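Local coordinates for protein cyclopenase asqI (Emericella nidulans, PDB 5YY3) that catalyses the zinc-dependent ring contraction of 4'-methoxycyclopenin to 4'-methoxyviridicatin, with release of methyl isocyanate, in aspoquinolone biosynthesis, at residues Y264-M278 and Y358-N370. Residues are numbered along the deposited sequence; the frame is centred on the assembly and turned at random.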
ATOM      1  N   TYR A 264       1.812   2.297  24.308  1.00 29.13           N
ATOM      2  CA  TYR A 264       3.045   3.069  24.275  1.00 26.71           C
ATOM      3  C   TYR A 264       3.164   3.662  22.867  1.00 28.91           C
ATOM      4  O   TYR A 264       2.624   3.099  21.908  1.00 25.95           O
ATOM      5  CB  TYR A 264       4.255   2.187  24.640  1.00 22.73           C
ATOM      6  CG  TYR A 264       4.306   0.878  23.873  1.00 28.12           C
ATOM      7  CD1 TYR A 264       4.789   0.847  22.576  1.00 27.47           C
ATOM      8  CD2 TYR A 264       3.862  -0.321  24.441  1.00 26.84           C
ATOM      9  CE1 TYR A 264       4.829  -0.309  21.858  1.00 24.33           C
ATOM     10  CE2 TYR A 264       3.900  -1.511  23.713  1.00 23.72           C
ATOM     11  CZ  TYR A 264       4.391  -1.489  22.419  1.00 26.71           C
ATOM     12  OH  TYR A 264       4.459  -2.632  21.648  1.00 22.72           O
ATOM     13  N   PRO A 265       3.845   4.813  22.735  1.00 27.01           N
ATOM     14  CA  PRO A 265       3.951   5.466  21.419  1.00 25.53           C
ATOM     15  C   PRO A 265       4.960   4.789  20.471  1.00 24.85           C
ATOM     16  O   PRO A 265       5.683   3.884  20.888  1.00 28.13           O
ATOM     17  CB  PRO A 265       4.411   6.887  21.781  1.00 23.17           C
ATOM     18  CG  PRO A 265       5.152   6.707  23.088  1.00 21.91           C
ATOM     19  CD  PRO A 265       4.397   5.645  23.821  1.00 25.12           C
ATOM     20  N   PRO A 266       5.012   5.226  19.205  1.00 24.73           N
ATOM     21  CA  PRO A 266       6.058   4.712  18.316  1.00 27.30           C
ATOM     22  C   PRO A 266       7.452   5.031  18.834  1.00 25.77           C
ATOM     23  O   PRO A 266       7.649   6.086  19.441  1.00 28.24           O
ATOM     24  CB  PRO A 266       5.793   5.441  16.998  1.00 26.39           C
ATOM     25  CG  PRO A 266       4.373   5.865  17.073  1.00 26.02           C
ATOM     26  CD  PRO A 266       4.094   6.142  18.504  1.00 27.65           C
ATOM     27  N   PHE A 267       8.390   4.118  18.606  1.00 27.20           N
ATOM     28  CA  PHE A 267       9.780   4.267  19.040  1.00 24.90           C
ATOM     29  C   PHE A 267       9.937   4.366  20.559  1.00 25.14           C
ATOM     30  O   PHE A 267      10.828   5.037  21.052  1.00 24.42           O
ATOM     31  CB  PHE A 267      10.419   5.475  18.341  1.00 26.53           C
ATOM     32  CG  PHE A 267      10.507   5.311  16.846  1.00 27.50           C
ATOM     33  CD1 PHE A 267       9.448   5.686  16.030  1.00 28.91           C
ATOM     34  CD2 PHE A 267      11.630   4.744  16.261  1.00 27.41           C
ATOM     35  CE1 PHE A 267       9.510   5.513  14.646  1.00 32.33           C
ATOM     36  CE2 PHE A 267      11.703   4.579  14.885  1.00 33.30           C
ATOM     37  CZ  PHE A 267      10.634   4.958  14.071  1.00 29.52           C
ATOM     38  N   SER A 268       9.077   3.673  21.295  1.00 24.48           N
ATOM     39  CA  SER A 268       9.309   3.430  22.720  1.00 26.14           C
ATOM     40  C   SER A 268      10.506   2.508  22.900  1.00 25.34           C
ATOM     41  O   SER A 268      10.848   1.743  21.994  1.00 28.68           O
ATOM     42  CB  SER A 268       8.061   2.817  23.374  1.00 25.01           C
ATOM     43  OG  SER A 268       6.964   3.722  23.301  1.00 30.82           O
ATOM     44  N   THR A 269      11.158   2.586  24.055  1.00 25.10           N
ATOM     45  CA  THR A 269      12.276   1.695  24.376  1.00 21.86           C
ATOM     46  C   THR A 269      12.201   1.251  25.823  1.00 25.01           C
ATOM     47  O   THR A 269      11.415   1.792  26.600  1.00 26.04           O
ATOM     48  CB  THR A 269      13.647   2.366  24.192  1.00 23.25           C
ATOM     49  OG1 THR A 269      13.819   3.372  25.206  1.00 23.84           O
ATOM     50  CG2 THR A 269      13.783   2.982  22.816  1.00 18.03           C
ATOM     51  N   TRP A 270      13.020   0.274  26.194  1.00 21.38           N
ATOM     52  CA  TRP A 270      13.272   0.023  27.614  1.00 24.98           C
ATOM     53  C   TRP A 270      13.870   1.281  28.231  1.00 23.13           C
ATOM     54  O   TRP A 270      14.501   2.092  27.533  1.00 25.03           O
ATOM     55  CB  TRP A 270      14.226  -1.150  27.823  1.00 22.31           C
ATOM     56  CG  TRP A 270      13.605  -2.519  27.669  1.00 21.29           C
ATOM     57  CD1 TRP A 270      12.339  -2.813  27.258  1.00 22.32           C
ATOM     58  CD2 TRP A 270      14.240  -3.770  27.947  1.00 20.49           C
ATOM     59  NE1 TRP A 270      12.146  -4.177  27.264  1.00 22.27           N
ATOM     60  CE2 TRP A 270      13.302  -4.785  27.678  1.00 23.10           C
ATOM     61  CE3 TRP A 270      15.519  -4.131  28.390  1.00 22.15           C
ATOM     62  CZ2 TRP A 270      13.597  -6.146  27.852  1.00 23.23           C
ATOM     63  CZ3 TRP A 270      15.812  -5.475  28.552  1.00 24.93           C
ATOM     64  CH2 TRP A 270      14.856  -6.470  28.280  1.00 21.84           C
ATOM     65  N   TYR A 271      13.669   1.459  29.528  1.00 24.05           N
ATOM     66  CA  TYR A 271      14.432   2.470  30.237  1.00 25.14           C
ATOM     67  C   TYR A 271      15.783   1.879  30.524  1.00 26.17           C
ATOM     68  O   TYR A 271      15.874   0.728  30.983  1.00 26.41           O
ATOM     69  CB  TYR A 271      13.743   2.897  31.527  1.00 26.71           C
ATOM     70  CG  TYR A 271      12.552   3.779  31.284  1.00 25.35           C
ATOM     71  CD1 TYR A 271      11.296   3.233  31.068  1.00 23.47           C
ATOM     72  CD2 TYR A 271      12.687   5.171  31.253  1.00 27.07           C
ATOM     73  CE1 TYR A 271      10.194   4.048  30.836  1.00 26.16           C
ATOM     74  CE2 TYR A 271      11.595   5.997  31.013  1.00 22.94           C
ATOM     75  CZ  TYR A 271      10.353   5.434  30.810  1.00 26.14           C
ATOM     76  OH  TYR A 271       9.267   6.252  30.578  1.00 26.17           O
ATOM     77  N   SER A 272      16.828   2.651  30.228  1.00 26.01           N
ATOM     78  CA  SER A 272      18.204   2.284  30.559  1.00 28.69           C
ATOM     79  C   SER A 272      18.349   1.857  32.006  1.00 26.56           C
ATOM     80  O   SER A 272      18.886   0.785  32.294  1.00 25.94           O
ATOM     81  CB  SER A 272      19.159   3.447  30.286  1.00 29.63           C
ATOM     82  OG  SER A 272      19.545   3.461  28.928  1.00 35.09           O
ATOM     83  N   ILE A 273      17.880   2.705  32.920  1.00 27.83           N
ATOM     84  CA  ILE A 273      17.975   2.384  34.332  1.00 27.83           C
ATOM     85  C   ILE A 273      16.588   2.069  34.866  1.00 26.93           C
ATOM     86  O   ILE A 273      16.308   0.927  35.215  1.00 28.89           O
ATOM     87  CB  ILE A 273      18.657   3.527  35.137  1.00 28.02           C
ATOM     88  CG1 ILE A 273      20.166   3.502  34.885  1.00 29.51           C
ATOM     89  CG2 ILE A 273      18.474   3.317  36.635  1.00 28.00           C
ATOM     90  CD1 ILE A 273      20.613   4.241  33.692  1.00 32.54           C
ATOM     91  N   ARG A 274      15.704   3.057  34.895  1.00 25.63           N
ATOM     92  CA  ARG A 274      14.366   2.819  35.430  1.00 30.10           C
ATOM     93  C   ARG A 274      13.399   3.880  34.929  1.00 29.56           C
ATOM     94  O   ARG A 274      13.831   4.900  34.397  1.00 32.41           O
ATOM     95  CB  ARG A 274      14.390   2.794  36.968  1.00 27.61           C
ATOM     96  CG  ARG A 274      14.243   4.179  37.617  1.00 32.66           C
ATOM     97  CD  ARG A 274      13.739   4.095  39.057  1.00 34.72           C
ATOM     98  NE  ARG A 274      12.486   3.342  39.173  1.00 36.09           N
ATOM     99  CZ  ARG A 274      12.323   2.278  39.962  1.00 44.44           C
ATOM    100  NH1 ARG A 274      13.325   1.838  40.719  1.00 46.80           N
ATOM    101  NH2 ARG A 274      11.155   1.652  40.003  1.00 42.05           N
ATOM    102  N   ASN A 275      12.099   3.624  35.073  1.00 29.06           N
ATOM    103  CA  ASN A 275      11.090   4.652  34.839  1.00 29.30           C
ATOM    104  C   ASN A 275      11.048   5.578  36.060  1.00 32.71           C
ATOM    105  O   ASN A 275      10.693   5.135  37.159  1.00 33.54           O
ATOM    106  CB  ASN A 275       9.725   4.012  34.588  1.00 29.36           C
ATOM    107  CG  ASN A 275       8.691   4.996  34.076  1.00 31.55           C
ATOM    108  OD1 ASN A 275       8.769   6.194  34.341  1.00 31.66           O
ATOM    109  ND2 ASN A 275       7.704   4.486  33.330  1.00 29.72           N
ATOM    110  N   PRO A 276      11.425   6.861  35.876  1.00 35.30           N
ATOM    111  CA  PRO A 276      11.479   7.863  36.958  1.00 30.89           C
ATOM    112  C   PRO A 276      10.114   8.048  37.597  1.00 31.79           C
ATOM    113  O   PRO A 276       9.993   8.247  38.800  1.00 35.42           O
ATOM    114  CB  PRO A 276      11.903   9.151  36.245  1.00 33.54           C
ATOM    115  CG  PRO A 276      12.353   8.757  34.906  1.00 28.53           C
ATOM    116  CD  PRO A 276      11.753   7.441  34.562  1.00 31.38           C
ATOM    117  N   ASP A 277       9.085   7.964  36.766  1.00 32.79           N
ATOM    118  CA  ASP A 277       7.712   8.198  37.180  1.00 32.45           C
ATOM    119  C   ASP A 277       6.997   6.945  37.637  1.00 32.45           C
ATOM    120  O   ASP A 277       5.793   6.976  37.869  1.00 38.72           O
ATOM    121  CB  ASP A 277       6.952   8.825  36.026  1.00 35.91           C
ATOM    122  CG  ASP A 277       7.514  10.167  35.653  1.00 45.00           C
ATOM    123  OD1 ASP A 277       8.449  10.631  36.349  1.00 39.97           O
ATOM    124  OD2 ASP A 277       7.060  10.736  34.644  1.00 53.90           O
ATOM    125  N   MET A 278       7.734   5.842  37.736  1.00 33.63           N
ATOM    126  CA  MET A 278       7.174   4.593  38.231  1.00 31.05           C
ATOM    127  C   MET A 278       7.663   4.353  39.652  1.00 30.73           C
ATOM    128  O   MET A 278       8.867   4.237  39.889  1.00 33.17           O
ATOM    129  CB  MET A 278       7.556   3.430  37.321  1.00 29.64           C
ATOM    130  CG  MET A 278       6.761   2.170  37.558  1.00 31.63           C
ATOM    131  SD  MET A 278       7.345   0.833  36.508  1.00 33.92           S
ATOM    132  CE  MET A 278       6.076  -0.395  36.812  1.00 32.10           C
ATOM    133  N   TYR A 358      12.215 -10.635  34.407  1.00 27.73           N
ATOM    134  CA  TYR A 358      12.621  -9.233  34.511  1.00 26.48           C
ATOM    135  C   TYR A 358      12.495  -8.566  33.150  1.00 25.55           C
ATOM    136  O   TYR A 358      12.197  -7.362  33.057  1.00 28.49           O
ATOM    137  CB  TYR A 358      14.044  -9.096  35.053  1.00 26.14           C
ATOM    138  CG  TYR A 358      14.106  -9.151  36.554  1.00 24.86           C
ATOM    139  CD1 TYR A 358      13.413  -8.227  37.325  1.00 30.34           C
ATOM    140  CD2 TYR A 358      14.875 -10.110  37.207  1.00 28.90           C
ATOM    141  CE1 TYR A 358      13.475  -8.261  38.711  1.00 30.60           C
ATOM    142  CE2 TYR A 358      14.943 -10.150  38.589  1.00 29.16           C
ATOM    143  CZ  TYR A 358      14.241  -9.218  39.333  1.00 30.08           C
ATOM    144  OH  TYR A 358      14.292  -9.258  40.706  1.00 33.11           O
ATOM    145  N   GLY A 359      12.708  -9.343  32.093  1.00 24.09           N
ATOM    146  CA  GLY A 359      12.507  -8.840  30.741  1.00 22.36           C
ATOM    147  C   GLY A 359      11.086  -8.363  30.490  1.00 22.49           C
ATOM    148  O   GLY A 359      10.876  -7.258  29.964  1.00 22.35           O
ATOM    149  N   LEU A 360      10.110  -9.190  30.864  1.00 20.48           N
ATOM    150  CA  LEU A 360       8.699  -8.818  30.741  1.00 21.85           C
ATOM    151  C   LEU A 360       8.428  -7.574  31.569  1.00 24.13           C
ATOM    152  O   LEU A 360       7.674  -6.679  31.150  1.00 23.41           O
ATOM    153  CB  LEU A 360       7.773  -9.963  31.191  1.00 20.84           C
ATOM    154  CG  LEU A 360       7.796 -11.216  30.309  1.00 24.88           C
ATOM    155  CD1 LEU A 360       6.769 -12.231  30.791  1.00 24.45           C
ATOM    156  CD2 LEU A 360       7.559 -10.846  28.861  1.00 22.03           C
ATOM    157  N   GLY A 361       9.059  -7.532  32.744  1.00 23.47           N
ATOM    158  CA  GLY A 361       8.976  -6.396  33.650  1.00 26.17           C
ATOM    159  C   GLY A 361       9.438  -5.084  33.040  1.00 24.69           C
ATOM    160  O   GLY A 361       8.875  -4.023  33.338  1.00 28.34           O
ATOM    161  N   LYS A 362      10.442  -5.147  32.171  1.00 20.63           N
ATOM    162  CA  LYS A 362      10.928  -3.946  31.501  1.00 21.50           C
ATOM    163  C   LYS A 362       9.916  -3.417  30.474  1.00 25.33           C
ATOM    164  O   LYS A 362       9.811  -2.208  30.284  1.00 25.77           O
ATOM    165  CB  LYS A 362      12.276  -4.217  30.831  1.00 22.96           C
ATOM    166  CG  LYS A 362      13.381  -4.631  31.812  1.00 23.22           C
ATOM    167  CD  LYS A 362      13.771  -3.473  32.765  1.00 25.91           C
ATOM    168  CE  LYS A 362      14.669  -2.470  32.058  1.00 25.31           C
ATOM    169  NZ  LYS A 362      15.024  -1.280  32.892  1.00 29.18           N
ATOM    170  N   PHE A 363       9.163  -4.304  29.816  1.00 25.63           N
ATOM    171  CA  PHE A 363       8.114  -3.839  28.908  1.00 22.87           C
ATOM    172  C   PHE A 363       6.968  -3.205  29.700  1.00 21.68           C
ATOM    173  O   PHE A 363       6.377  -2.228  29.264  1.00 26.05           O
ATOM    174  CB  PHE A 363       7.588  -4.976  28.021  1.00 23.42           C
ATOM    175  CG  PHE A 363       8.596  -5.487  27.027  1.00 21.46           C
ATOM    176  CD1 PHE A 363       8.898  -4.759  25.885  1.00 20.44           C
ATOM    177  CD2 PHE A 363       9.233  -6.708  27.230  1.00 20.90           C
ATOM    178  CE1 PHE A 363       9.828  -5.242  24.961  1.00 23.42           C
ATOM    179  CE2 PHE A 363      10.164  -7.187  26.327  1.00 20.33           C
ATOM    180  CZ  PHE A 363      10.466  -6.451  25.192  1.00 20.51           C
ATOM    181  N   ALA A 364       6.652  -3.763  30.861  1.00 24.72           N
ATOM    182  CA  ALA A 364       5.661  -3.146  31.738  1.00 25.23           C
ATOM    183  C   ALA A 364       6.144  -1.765  32.167  1.00 27.14           C
ATOM    184  O   ALA A 364       5.389  -0.801  32.176  1.00 27.48           O
ATOM    185  CB  ALA A 364       5.396  -4.027  32.955  1.00 23.14           C
ATOM    186  N   GLU A 365       7.424  -1.682  32.499  1.00 27.44           N
ATOM    187  CA  GLU A 365       8.013  -0.446  32.992  1.00 28.11           C
ATOM    188  C   GLU A 365       8.047   0.606  31.882  1.00 27.84           C
ATOM    189  O   GLU A 365       7.734   1.778  32.105  1.00 26.86           O
ATOM    190  CB  GLU A 365       9.423  -0.722  33.539  1.00 25.70           C
ATOM    191  CG  GLU A 365      10.196   0.511  33.911  1.00 31.37           C
ATOM    192  CD  GLU A 365      11.644   0.211  34.247  1.00 27.90           C
ATOM    193  OE1 GLU A 365      12.363  -0.370  33.399  1.00 25.25           O
ATOM    194  OE2 GLU A 365      12.057   0.553  35.372  1.00 29.55           O
ATOM    195  N   MET A 366       8.408   0.173  30.679  1.00 27.58           N
ATOM    196  CA  MET A 366       8.368   1.046  29.495  1.00 28.69           C
ATOM    197  C   MET A 366       6.978   1.631  29.229  1.00 26.95           C
ATOM    198  O   MET A 366       6.845   2.781  28.824  1.00 31.98           O
ATOM    199  CB  MET A 366       8.838   0.272  28.259  1.00 25.86           C
ATOM    200  CG  MET A 366       8.489   0.945  26.934  1.00 30.20           C
ATOM    201  SD  MET A 366       8.271  -0.265  25.617  1.00 33.44           S
ATOM    202  CE  MET A 366       9.861  -1.047  25.656  1.00 31.48           C
ATOM    203  N   ALA A 367       5.948   0.823  29.457  1.00 27.41           N
ATOM    204  CA  ALA A 367       4.576   1.199  29.131  1.00 28.31           C
ATOM    205  C   ALA A 367       3.906   1.988  30.250  1.00 33.07           C
ATOM    206  O   ALA A 367       2.918   2.673  30.010  1.00 39.82           O
ATOM    207  CB  ALA A 367       3.750  -0.050  28.804  1.00 27.46           C
ATOM    208  N   TYR A 368       4.437   1.885  31.468  1.00 34.48           N
ATOM    209  CA  TYR A 368       3.883   2.623  32.605  1.00 34.13           C
ATOM    210  C   TYR A 368       3.998   4.132  32.432  1.00 36.20           C
ATOM    211  O   TYR A 368       5.091   4.665  32.211  1.00 34.91           O
ATOM    212  CB  TYR A 368       4.576   2.223  33.903  1.00 27.81           C
ATOM    213  CG  TYR A 368       3.856   2.752  35.116  1.00 29.33           C
ATOM    214  CD1 TYR A 368       4.135   4.015  35.629  1.00 33.83           C
ATOM    215  CD2 TYR A 368       2.887   1.986  35.749  1.00 29.12           C
ATOM    216  CE1 TYR A 368       3.464   4.499  36.744  1.00 36.28           C
ATOM    217  CE2 TYR A 368       2.218   2.451  36.857  1.00 39.78           C
ATOM    218  CZ  TYR A 368       2.504   3.709  37.353  1.00 37.04           C
ATOM    219  OH  TYR A 368       1.819   4.157  38.461  1.00 40.72           O
ATOM    220  N   ARG A 369       2.875   4.822  32.565  1.00 40.18           N
ATOM    221  CA  ARG A 369       2.855   6.270  32.359  1.00 42.99           C
ATOM    222  C   ARG A 369       2.222   7.028  33.525  1.00 50.52           C
ATOM    223  O   ARG A 369       1.087   6.738  33.915  1.00 47.30           O
ATOM    224  CB  ARG A 369       2.117   6.601  31.063  1.00 44.52           C
ATOM    225  CG  ARG A 369       2.920   7.455  30.115  1.00 48.98           C
ATOM    226  CD  ARG A 369       2.421   7.319  28.683  1.00 52.02           C
ATOM    227  NE  ARG A 369       2.664   5.988  28.118  1.00 48.24           N
ATOM    228  CZ  ARG A 369       3.856   5.556  27.706  1.00 46.36           C
ATOM    229  NH1 ARG A 369       4.935   6.334  27.820  1.00 48.31           N
ATOM    230  NH2 ARG A 369       3.975   4.341  27.191  1.00 38.65           N
ATOM    231  N   ASN A 370       2.975   8.001  34.046  1.00 55.08           N
ATOM    232  CA  ASN A 370       2.605   8.859  35.188  1.00 58.75           C
ATOM    233  C   ASN A 370       1.587   8.277  36.176  1.00 57.72           C
ATOM    234  O   ASN A 370       1.593   8.624  37.359  1.00 61.67           O
ATOM    235  CB  ASN A 370       2.084  10.206  34.677  1.00 64.32           C
ATOM    236  CG  ASN A 370       3.196  11.231  34.501  1.00 72.43           C
ATOM    237  OD1 ASN A 370       4.087  11.349  35.345  1.00 67.20           O
ATOM    238  ND2 ASN A 370       3.139  11.990  33.405  1.00 72.73           N
TER
HETATM  239  O   HOH W   1       7.277   5.395  25.641  1.00 40.60           O
HETATM  240  O   HOH W   2      11.978  -0.253  30.944  1.00 22.28           O
HETATM  241  O   HOH W   3       6.788   5.493  30.145  1.00 31.66           O
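In the hemocyanin-like domain of this tyrosinase-family enzyme, the long loop between helices 210-231 and 288-304 runs as segment 264-278 along helix 355-367 and past its C-terminal end; Trp270 packs on the helix and Asn275 bonds to its C-terminal end. The indole of Trp270 lies across Lys362, whose CB sits over one face, 3.4 Å from the centroid of the five-membered ring. The indole edge at Trp270 NE1 points at the face of Phe363 in a T-shaped stack, the planes at 75°, while Met366 CE closes in beside Trp270 CD1 in the indole plane. Trp240 adjoins both rings of the stack, and the Phe363 side chain lies about 11 Å from that of the zinc ligand His218. Beyond the indole, Lys362 bends at chi2 and chi3, which brings NZ to Tyr271 O (2.9 Å); the same ammonium forms a salt bridge with Glu365 OE1, approaching on its syn lone pair, and also reaches Ile286 O. The other carboxylate oxygen, Glu365 OE2, is met from above its plane by Asn275 N and receives a further bond from Asn283 ND2. A water accepts from Tyr271 N and donates to Lys362 O. With chi1 at -169° the Asn275 amide swings away from its own backbone N toward the helix end, where ND2 donates to Glu365 O (3.0 Å) and Tyr368 O (2.8 Å), both close to the amide plane, while OD1 closes an Asx turn by accepting from Asp277 N. Met278 CG packs over one face of the Tyr368 ring, 4.0 Å from its centroid, and Met366 SD lies over one face of the Tyr264 ring, a Met-aromatic contact, 4.6 Å from the centroid and 16° off the normal.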